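Local coordinates for glycosyl hydrolases family 31 family protein (Aspergillus niger, PDB 6DRU) that hydrolyses terminal alpha-linked xylose from the non-reducing glucose of xyloglucan oligosaccharides, acting as an alpha-xylosidase of glycosyl hydrolase family 31, at residues K185-G197 with F208-A222. Numbering follows the deposited sequence. Where two conformers were deposited one is given.
Sequences KGYAFIWNMPAEG and FTAASTTLVDYVIVA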
# COMPACT_ATOMS: atom_id res chain seq x y z
N LYS A 185 29.47 5.91 -26.58
CA LYS A 185 29.35 7.29 -27.03
C LYS A 185 30.31 8.23 -26.32
O LYS A 185 30.45 9.38 -26.73
CB LYS A 185 27.92 7.79 -26.84
CG LYS A 185 26.95 7.33 -27.91
CD LYS A 185 25.65 8.12 -27.85
CE LYS A 185 24.69 7.66 -28.93
NZ LYS A 185 23.30 8.10 -28.66
N GLY A 186 30.98 7.76 -25.27
CA GLY A 186 31.94 8.58 -24.56
C GLY A 186 31.39 9.22 -23.30
O GLY A 186 31.63 10.40 -23.05
N TYR A 187 30.65 8.45 -22.51
CA TYR A 187 30.18 8.96 -21.23
C TYR A 187 29.90 7.80 -20.29
O TYR A 187 29.64 6.68 -20.72
CB TYR A 187 28.93 9.83 -21.39
CG TYR A 187 27.66 9.08 -21.73
CD1 TYR A 187 27.34 8.78 -23.05
CD2 TYR A 187 26.78 8.69 -20.73
CE1 TYR A 187 26.18 8.10 -23.36
CE2 TYR A 187 25.61 8.00 -21.04
CZ TYR A 187 25.32 7.71 -22.36
OH TYR A 187 24.17 7.04 -22.67
N ALA A 188 29.98 8.09 -18.99
CA ALA A 188 29.64 7.15 -17.95
C ALA A 188 28.50 7.73 -17.11
O ALA A 188 28.27 8.94 -17.09
CB ALA A 188 30.85 6.83 -17.06
N PHE A 189 27.80 6.84 -16.40
CA PHE A 189 26.58 7.20 -15.70
C PHE A 189 26.52 6.43 -14.39
O PHE A 189 26.77 5.22 -14.37
CB PHE A 189 25.35 6.91 -16.57
CG PHE A 189 24.05 7.42 -16.01
CD1 PHE A 189 23.33 6.68 -15.09
CD2 PHE A 189 23.54 8.64 -16.43
CE1 PHE A 189 22.13 7.14 -14.58
CE2 PHE A 189 22.34 9.11 -15.92
CZ PHE A 189 21.63 8.36 -15.00
N ILE A 190 26.17 7.12 -13.31
CA ILE A 190 26.05 6.53 -11.98
C ILE A 190 24.67 6.85 -11.43
O ILE A 190 24.33 8.02 -11.25
CB ILE A 190 27.14 7.04 -11.02
CG1 ILE A 190 28.53 6.77 -11.59
CG2 ILE A 190 26.99 6.38 -9.65
CD1 ILE A 190 29.65 7.33 -10.73
N TRP A 191 23.88 5.81 -11.18
CA TRP A 191 22.57 5.94 -10.53
C TRP A 191 22.81 5.80 -9.03
O TRP A 191 22.79 4.71 -8.47
CB TRP A 191 21.61 4.89 -11.08
CG TRP A 191 20.21 4.88 -10.54
CD1 TRP A 191 19.69 3.99 -9.65
CD2 TRP A 191 19.14 5.78 -10.88
NE1 TRP A 191 18.37 4.28 -9.41
CE2 TRP A 191 18.01 5.38 -10.15
CE3 TRP A 191 19.04 6.89 -11.72
CZ2 TRP A 191 16.79 6.04 -10.23
CZ3 TRP A 191 17.83 7.55 -11.81
CH2 TRP A 191 16.72 7.12 -11.07
N ASN A 192 23.06 6.94 -8.38
CA ASN A 192 23.47 6.98 -6.97
C ASN A 192 22.25 6.79 -6.07
O ASN A 192 21.76 7.71 -5.41
CB ASN A 192 24.19 8.29 -6.67
CG ASN A 192 24.80 8.31 -5.28
OD1 ASN A 192 25.14 7.27 -4.71
ND2 ASN A 192 24.94 9.51 -4.72
N MET A 193 21.77 5.54 -6.03
CA MET A 193 20.55 5.20 -5.31
C MET A 193 20.73 3.85 -4.62
O MET A 193 21.18 2.88 -5.26
CB MET A 193 19.35 5.16 -6.26
CG MET A 193 19.14 6.43 -7.07
SD MET A 193 18.32 7.72 -6.12
CE MET A 193 16.62 7.16 -6.20
N PRO A 194 20.40 3.75 -3.33
CA PRO A 194 20.45 2.45 -2.64
C PRO A 194 19.18 1.62 -2.74
O PRO A 194 19.15 0.52 -2.19
CB PRO A 194 20.69 2.88 -1.19
CG PRO A 194 19.95 4.16 -1.07
CD PRO A 194 20.07 4.85 -2.41
N ALA A 195 18.16 2.11 -3.43
CA ALA A 195 16.89 1.40 -3.51
C ALA A 195 16.95 0.30 -4.56
O ALA A 195 17.64 0.42 -5.58
CB ALA A 195 15.75 2.36 -3.83
N GLU A 196 16.22 -0.78 -4.30
CA GLU A 196 16.04 -1.80 -5.32
C GLU A 196 15.22 -1.24 -6.47
O GLU A 196 14.44 -0.30 -6.32
CB GLU A 196 15.35 -3.04 -4.73
CG GLU A 196 16.21 -3.81 -3.74
CD GLU A 196 15.63 -5.17 -3.41
OE1 GLU A 196 14.43 -5.40 -3.70
OE2 GLU A 196 16.37 -6.02 -2.86
N GLY A 197 15.40 -1.83 -7.65
CA GLY A 197 14.70 -1.34 -8.82
C GLY A 197 14.98 -2.10 -10.09
O GLY A 197 14.88 -3.33 -10.13
N PHE A 208 15.95 3.95 -15.43
CA PHE A 208 16.26 3.49 -14.08
C PHE A 208 15.06 3.74 -13.19
O PHE A 208 14.38 4.76 -13.32
CB PHE A 208 17.49 4.22 -13.52
CG PHE A 208 18.74 3.98 -14.31
CD1 PHE A 208 19.06 4.78 -15.40
CD2 PHE A 208 19.61 2.95 -13.97
CE1 PHE A 208 20.21 4.57 -16.13
CE2 PHE A 208 20.76 2.73 -14.70
CZ PHE A 208 21.07 3.54 -15.78
N THR A 209 14.80 2.81 -12.27
CA THR A 209 13.68 2.92 -11.35
C THR A 209 14.15 2.73 -9.91
O THR A 209 15.18 2.10 -9.66
CB THR A 209 12.57 1.90 -11.65
OG1 THR A 209 13.03 0.58 -11.33
CG2 THR A 209 12.17 1.95 -13.12
N ALA A 210 13.39 3.30 -8.98
CA ALA A 210 13.63 3.16 -7.56
C ALA A 210 12.32 2.78 -6.88
O ALA A 210 11.33 3.49 -7.03
CB ALA A 210 14.20 4.45 -6.96
N ALA A 211 12.33 1.66 -6.15
CA ALA A 211 11.09 1.16 -5.56
C ALA A 211 10.53 2.12 -4.52
O ALA A 211 9.33 2.38 -4.48
CB ALA A 211 11.34 -0.22 -4.94
N SER A 212 11.40 2.66 -3.66
CA SER A 212 10.97 3.60 -2.64
C SER A 212 12.15 4.50 -2.30
O SER A 212 13.24 4.01 -2.00
CB SER A 212 10.48 2.87 -1.38
OG SER A 212 10.17 3.79 -0.34
N THR A 213 11.92 5.81 -2.36
CA THR A 213 12.98 6.77 -2.10
C THR A 213 12.36 8.12 -1.77
O THR A 213 11.16 8.33 -1.95
CB THR A 213 13.93 6.90 -3.30
OG1 THR A 213 15.02 7.77 -2.96
CG2 THR A 213 13.19 7.46 -4.50
N THR A 214 13.20 9.02 -1.26
CA THR A 214 12.81 10.40 -1.02
C THR A 214 13.58 11.38 -1.89
O THR A 214 13.37 12.59 -1.77
CB THR A 214 13.01 10.77 0.46
OG1 THR A 214 14.41 10.80 0.76
CG2 THR A 214 12.32 9.75 1.36
N LEU A 215 14.45 10.88 -2.78
CA LEU A 215 15.32 11.73 -3.58
C LEU A 215 15.98 10.93 -4.69
O LEU A 215 16.52 9.85 -4.44
CB LEU A 215 16.39 12.39 -2.70
CG LEU A 215 17.52 13.11 -3.44
CD1 LEU A 215 16.97 14.29 -4.23
CD2 LEU A 215 18.60 13.55 -2.47
N VAL A 216 15.94 11.45 -5.92
CA VAL A 216 16.62 10.84 -7.06
C VAL A 216 17.96 11.55 -7.24
O VAL A 216 18.06 12.77 -7.10
CB VAL A 216 15.76 10.93 -8.33
CG1 VAL A 216 16.45 10.24 -9.49
CG2 VAL A 216 14.40 10.32 -8.09
N ASP A 217 19.00 10.78 -7.56
CA ASP A 217 20.36 11.30 -7.62
C ASP A 217 21.16 10.51 -8.63
O ASP A 217 21.28 9.29 -8.51
CB ASP A 217 21.01 11.24 -6.23
CG ASP A 217 22.38 11.91 -6.18
OD1 ASP A 217 22.78 12.53 -7.18
OD2 ASP A 217 23.04 11.81 -5.13
N TYR A 218 21.71 11.20 -9.64
CA TYR A 218 22.59 10.55 -10.60
C TYR A 218 23.68 11.51 -11.04
O TYR A 218 23.55 12.73 -10.89
CB TYR A 218 21.81 10.00 -11.81
CG TYR A 218 21.15 11.04 -12.69
CD1 TYR A 218 21.85 11.66 -13.72
CD2 TYR A 218 19.81 11.36 -12.53
CE1 TYR A 218 21.25 12.59 -14.54
CE2 TYR A 218 19.20 12.30 -13.35
CZ TYR A 218 19.92 12.91 -14.35
OH TYR A 218 19.31 13.83 -15.17
N VAL A 219 24.75 10.95 -11.59
CA VAL A 219 25.91 11.70 -12.06
C VAL A 219 26.26 11.21 -13.46
O VAL A 219 26.27 10.00 -13.72
CB VAL A 219 27.13 11.54 -11.12
CG1 VAL A 219 28.32 12.32 -11.64
CG2 VAL A 219 26.78 11.98 -9.71
N ILE A 220 26.53 12.14 -14.37
CA ILE A 220 26.94 11.82 -15.73
C ILE A 220 28.28 12.51 -16.00
O ILE A 220 28.44 13.70 -15.70
CB ILE A 220 25.88 12.23 -16.76
CG1 ILE A 220 26.33 11.89 -18.18
CG2 ILE A 220 25.53 13.71 -16.65
CD1 ILE A 220 25.26 12.08 -19.23
N VAL A 221 29.22 11.76 -16.56
CA VAL A 221 30.56 12.26 -16.85
C VAL A 221 30.91 11.90 -18.29
O VAL A 221 30.63 10.78 -18.74
CB VAL A 221 31.61 11.71 -15.87
CG1 VAL A 221 31.57 10.19 -15.83
CG2 VAL A 221 33.00 12.21 -16.22
N ALA A 222 31.50 12.84 -19.01
CA ALA A 222 31.83 12.67 -20.42
C ALA A 222 33.33 12.48 -20.62
O ALA A 222 34.15 12.98 -19.85
CB ALA A 222 31.36 13.87 -21.24
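Strands 187-191 and 216-222 run antiparallel, axes 4.6 Å apart, with Ala188 facing Val221 and Ile190 facing Val219 as hydrogen-bonded pairs, while Phe208-Ala210, in a second sheet, runs nearly parallel to 187-191 (13°), axes 9.9 Å apart. Between the two layers Phe189, Trp191, Phe208 and Tyr218 form an aromatic cluster. Trp191 is sandwiched: the CB of Phe208 sits over the centre of its six-membered ring, 3.4 Å from the centroid, in a CH-pi contact, and CG of Met193 covers the opposite face nearer the rim. At the far end of the indole, CH2 meets Val216 CG1 at 3.5 Å. With CG swung anti to the backbone N (chi1 -172°), the Phe189 ring lies between Phe208 and Tyr218, near parallel to both yet slid so far that the rings barely overlap; each pair of centroids is 5.1 Å apart. The chain of Met193 bends to bring CE against Ala210 CB (3.7 Å). Beyond Trp191, Asn192 ND2 gives a bent hydrogen bond to Asp217 OD2 (3.0 Å, N-H...O 138°), from above the carboxylate plane; Arg30 forms a salt bridge with the same oxygen, and Ser45 also binds ND2. The chain turns a corner at Ala211 and Ser212, completing the beta-sandwich that accompanies the catalytic TIM barrel in family 31 enzymes.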